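Local coordinates for protein ferredoxin component of dioxygenase (Sphingobium yanoikuyae, PDB 2I7F) that carries a Rieske-type [2Fe-2S] cluster and probably passes electrons to the terminal oxygenase of a biphenyl dioxygenase system, at residues P18-Y32 with T41-T53. Sequence-based numbering, arbitrary orientation.
With FES (Fe2/s2 (inorganic) cluster), chain D.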
# COMPACT_ATOMS: atom_id res chain seq x y z
N PRO A 18 6.45 4.25 -3.01
CA PRO A 18 5.89 3.57 -1.85
C PRO A 18 6.91 2.81 -1.01
O PRO A 18 7.99 2.40 -1.50
CB PRO A 18 4.84 2.61 -2.43
CG PRO A 18 5.03 2.57 -3.85
CD PRO A 18 5.94 3.71 -4.28
N VAL A 19 6.53 2.61 0.26
CA VAL A 19 7.40 2.15 1.31
C VAL A 19 6.86 0.82 1.81
O VAL A 19 5.68 0.73 2.16
CB VAL A 19 7.43 3.20 2.45
CG1 VAL A 19 8.19 2.69 3.67
CG2 VAL A 19 8.09 4.46 1.92
N ALA A 20 7.72 -0.20 1.79
CA ALA A 20 7.42 -1.50 2.34
C ALA A 20 7.63 -1.49 3.83
O ALA A 20 8.69 -1.14 4.31
CB ALA A 20 8.34 -2.59 1.71
N VAL A 21 6.62 -1.90 4.57
CA VAL A 21 6.69 -1.95 6.01
C VAL A 21 6.36 -3.34 6.42
O VAL A 21 5.38 -3.86 5.96
CB VAL A 21 5.69 -1.00 6.62
CG1 VAL A 21 5.59 -1.25 8.12
CG2 VAL A 21 6.11 0.48 6.28
N TYR A 22 7.17 -3.96 7.26
CA TYR A 22 6.92 -5.31 7.73
C TYR A 22 6.73 -5.24 9.22
O TYR A 22 7.69 -5.24 9.96
CB TYR A 22 8.10 -6.24 7.44
CG TYR A 22 8.26 -6.54 5.97
CD1 TYR A 22 8.84 -5.61 5.10
CD2 TYR A 22 7.85 -7.76 5.45
CE1 TYR A 22 8.97 -5.91 3.71
CE2 TYR A 22 7.98 -8.07 4.09
CZ TYR A 22 8.54 -7.15 3.23
OH TYR A 22 8.67 -7.53 1.91
N GLN A 23 5.48 -5.21 9.64
CA GLN A 23 5.15 -5.02 11.04
C GLN A 23 4.78 -6.42 11.53
O GLN A 23 4.12 -7.19 10.82
CB GLN A 23 4.04 -3.92 11.18
CG GLN A 23 3.98 -3.17 12.53
CD GLN A 23 3.30 -3.98 13.66
OE1 GLN A 23 3.63 -3.83 14.85
NE2 GLN A 23 2.34 -4.84 13.30
N GLU A 24 5.28 -6.78 12.71
CA GLU A 24 5.22 -8.15 13.16
C GLU A 24 3.79 -8.71 13.32
O GLU A 24 3.58 -9.90 13.12
CB GLU A 24 6.07 -8.38 14.42
CG GLU A 24 5.72 -7.57 15.67
CD GLU A 24 6.75 -7.80 16.78
OE1 GLU A 24 7.42 -6.81 17.18
OE2 GLU A 24 6.89 -8.96 17.26
N LYS A 25 2.80 -7.88 13.58
CA LYS A 25 1.45 -8.43 13.69
C LYS A 25 0.75 -8.77 12.32
O LYS A 25 -0.21 -9.52 12.26
CB LYS A 25 0.59 -7.51 14.59
CG LYS A 25 0.92 -7.70 16.08
CD LYS A 25 0.29 -6.63 17.00
CE LYS A 25 1.34 -5.67 17.64
NZ LYS A 25 0.92 -5.18 19.03
N MET A 26 1.32 -8.29 11.22
CA MET A 26 0.58 -8.10 10.00
C MET A 26 1.18 -8.79 8.77
O MET A 26 2.38 -9.11 8.74
CB MET A 26 0.56 -6.60 9.70
CG MET A 26 -0.04 -5.73 10.76
SD MET A 26 -1.75 -6.06 11.16
CE MET A 26 -2.54 -5.63 9.63
N PRO A 27 0.35 -8.99 7.74
CA PRO A 27 0.89 -9.30 6.44
C PRO A 27 1.77 -8.17 5.95
O PRO A 27 1.59 -7.05 6.37
CB PRO A 27 -0.35 -9.48 5.54
CG PRO A 27 -1.53 -9.18 6.35
CD PRO A 27 -1.13 -8.94 7.75
N ALA A 28 2.70 -8.45 5.06
CA ALA A 28 3.52 -7.38 4.50
C ALA A 28 2.58 -6.23 4.09
O ALA A 28 1.51 -6.49 3.52
CB ALA A 28 4.34 -7.86 3.31
N LEU A 29 2.99 -4.99 4.38
CA LEU A 29 2.19 -3.78 4.13
C LEU A 29 2.92 -2.83 3.21
O LEU A 29 4.13 -2.85 3.16
CB LEU A 29 1.88 -3.05 5.43
CG LEU A 29 1.05 -3.80 6.50
CD1 LEU A 29 1.10 -2.97 7.78
CD2 LEU A 29 -0.36 -4.06 6.05
N ALA A 30 2.16 -2.06 2.44
CA ALA A 30 2.67 -1.10 1.50
C ALA A 30 2.09 0.23 1.92
O ALA A 30 0.91 0.34 2.12
CB ALA A 30 2.24 -1.42 0.11
N VAL A 31 2.94 1.24 2.03
CA VAL A 31 2.51 2.59 2.36
C VAL A 31 2.79 3.55 1.18
O VAL A 31 3.89 3.57 0.62
CB VAL A 31 3.23 3.09 3.63
CG1 VAL A 31 2.66 4.44 4.09
CG2 VAL A 31 3.12 2.05 4.72
N TYR A 32 1.77 4.33 0.81
CA TYR A 32 1.80 5.22 -0.32
C TYR A 32 1.44 6.64 0.04
O TYR A 32 0.65 6.89 0.95
CB TYR A 32 0.81 4.79 -1.39
CG TYR A 32 0.73 3.34 -1.70
CD1 TYR A 32 0.02 2.49 -0.85
CD2 TYR A 32 1.26 2.80 -2.86
CE1 TYR A 32 -0.13 1.19 -1.12
CE2 TYR A 32 1.10 1.41 -3.14
CZ TYR A 32 0.40 0.63 -2.27
OH TYR A 32 0.21 -0.74 -2.49
N THR A 41 -2.04 -0.42 2.01
CA THR A 41 -2.57 -1.68 1.47
C THR A 41 -1.68 -2.85 1.89
O THR A 41 -0.54 -2.64 2.26
CB THR A 41 -2.70 -1.67 -0.10
OG1 THR A 41 -1.42 -1.89 -0.74
CG2 THR A 41 -3.33 -0.38 -0.63
N ASP A 42 -2.19 -4.07 1.84
CA ASP A 42 -1.29 -5.23 1.75
C ASP A 42 -0.26 -5.06 0.62
O ASP A 42 -0.52 -4.44 -0.40
CB ASP A 42 -2.07 -6.52 1.56
CG ASP A 42 -2.70 -7.02 2.85
OD1 ASP A 42 -2.45 -6.43 3.92
OD2 ASP A 42 -3.46 -8.01 2.79
N ASN A 43 0.94 -5.55 0.82
CA ASN A 43 2.00 -5.45 -0.19
C ASN A 43 2.00 -6.64 -1.19
O ASN A 43 2.36 -6.47 -2.37
CB ASN A 43 3.35 -5.35 0.53
CG ASN A 43 4.40 -4.68 -0.26
OD1 ASN A 43 5.58 -4.62 0.17
ND2 ASN A 43 4.03 -4.14 -1.41
N LEU A 44 1.64 -7.84 -0.73
CA LEU A 44 1.62 -9.00 -1.60
C LEU A 44 0.48 -8.84 -2.64
O LEU A 44 -0.70 -8.79 -2.28
CB LEU A 44 1.45 -10.34 -0.81
CG LEU A 44 1.76 -11.64 -1.58
CD1 LEU A 44 3.29 -11.77 -1.87
CD2 LEU A 44 1.24 -12.89 -0.86
N CYS A 45 0.85 -8.76 -3.92
CA CYS A 45 -0.10 -8.85 -5.02
C CYS A 45 -1.03 -10.05 -4.79
O CYS A 45 -0.61 -11.06 -4.24
CB CYS A 45 0.61 -9.03 -6.35
SG CYS A 45 -0.57 -8.86 -7.69
N THR A 46 -2.31 -9.88 -5.15
CA THR A 46 -3.31 -10.93 -4.94
C THR A 46 -3.25 -11.94 -6.08
O THR A 46 -3.85 -13.01 -6.00
CB THR A 46 -4.80 -10.39 -4.82
OG1 THR A 46 -5.18 -9.75 -6.05
CG2 THR A 46 -5.01 -9.44 -3.62
N HIS A 47 -2.50 -11.60 -7.13
CA HIS A 47 -2.37 -12.48 -8.27
C HIS A 47 -1.16 -13.41 -8.20
O HIS A 47 -1.17 -14.52 -8.75
CB HIS A 47 -2.39 -11.68 -9.55
CG HIS A 47 -2.27 -12.53 -10.76
ND1 HIS A 47 -1.08 -12.67 -11.45
CD2 HIS A 47 -3.14 -13.39 -11.33
CE1 HIS A 47 -1.25 -13.53 -12.43
NE2 HIS A 47 -2.49 -14.00 -12.37
N GLY A 48 -0.11 -12.98 -7.53
CA GLY A 48 1.05 -13.83 -7.37
C GLY A 48 2.04 -13.36 -6.34
O GLY A 48 1.73 -12.56 -5.47
N ASN A 49 3.26 -13.89 -6.43
CA ASN A 49 4.29 -13.61 -5.44
C ASN A 49 5.15 -12.44 -5.93
O ASN A 49 6.24 -12.64 -6.45
CB ASN A 49 5.15 -14.86 -5.19
CG ASN A 49 4.41 -15.97 -4.46
OD1 ASN A 49 3.68 -15.74 -3.52
ND2 ASN A 49 4.65 -17.22 -4.89
N ALA A 50 4.61 -11.22 -5.82
CA ALA A 50 5.31 -9.98 -6.06
C ALA A 50 4.84 -9.00 -5.00
O ALA A 50 3.74 -9.15 -4.46
CB ALA A 50 5.01 -9.44 -7.43
N MET A 51 5.69 -8.03 -4.69
CA MET A 51 5.34 -6.94 -3.77
C MET A 51 5.00 -5.70 -4.55
O MET A 51 5.78 -5.28 -5.41
CB MET A 51 6.47 -6.62 -2.79
CG MET A 51 6.73 -7.72 -1.71
SD MET A 51 5.29 -8.21 -0.75
CE MET A 51 5.94 -9.50 0.25
N LEU A 52 3.87 -5.08 -4.21
CA LEU A 52 3.44 -3.89 -4.91
C LEU A 52 4.40 -2.70 -4.75
O LEU A 52 4.56 -1.92 -5.67
CB LEU A 52 2.03 -3.51 -4.51
CG LEU A 52 0.94 -4.49 -4.87
CD1 LEU A 52 -0.33 -3.95 -4.24
CD2 LEU A 52 0.82 -4.66 -6.43
N THR A 53 5.11 -2.62 -3.62
CA THR A 53 6.10 -1.54 -3.40
C THR A 53 7.29 -1.65 -4.38
O THR A 53 7.98 -0.65 -4.58
CB THR A 53 6.64 -1.53 -1.96
OG1 THR A 53 7.24 -2.80 -1.68
CG2 THR A 53 5.54 -1.19 -0.96
FE1 FES D . 0.53 -11.13 -11.37
FE2 FES D . 0.85 -9.13 -9.50
S1 FES D . -0.32 -9.12 -11.39
S2 FES D . 1.70 -11.20 -9.50
O HOH W 1 9.08 1.89 -3.90
O HOH W 2 0.92 -8.77 2.24
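Ala30 and Thr41 form an antiparallel hydrogen-bonded pair, Ala30 N giving to Thr41 O at 2.8 Å and Thr41 N to Ala30 O at 3.0 Å, and as strand 41-42 runs out Asn43 N still reaches Ala28 O (2.9 Å), from above its carbonyl plane. The hydroxyl of Tyr32 donates to Thr41 OG1 (2.7 Å), which meets the ring at its edge, in plane, while Thr41 CG2 lies against CE1. With chi1 at 79°, OG1 sits between the backbone N and the carbonyl carbon and can also donate to Asp42 O, so this buried hydroxyl both accepts and gives. A valine in place of Thr41 would probably leave the Tyr32 hydroxyl without its acceptor and Asp42 O without this donor. The small side chain of Ala30 suits its place: Ala30 CB packs against Thr53 CG2 at a tight 3.5 Å, beside the Asn43 amide. Farther along, Met51, bent at chi2 (-53°), brings CE to 3.8 Å from Ala28 CB and, from the opposite direction, against the Tyr22 hydroxyl. Asp42 lays OD1 near Pro27 and Leu29, but its hydrogen bond goes to Tyr90. A water links Pro18 O with Thr53 O. Beyond these anchors the loop carries Cys45 and His47, which bind separate irons and, with Cys64 and His67, complete the two-cysteine, two-histidine ligation of a Rieske cluster, its first cluster-binding loop thus rooted on the basal antiparallel sheet.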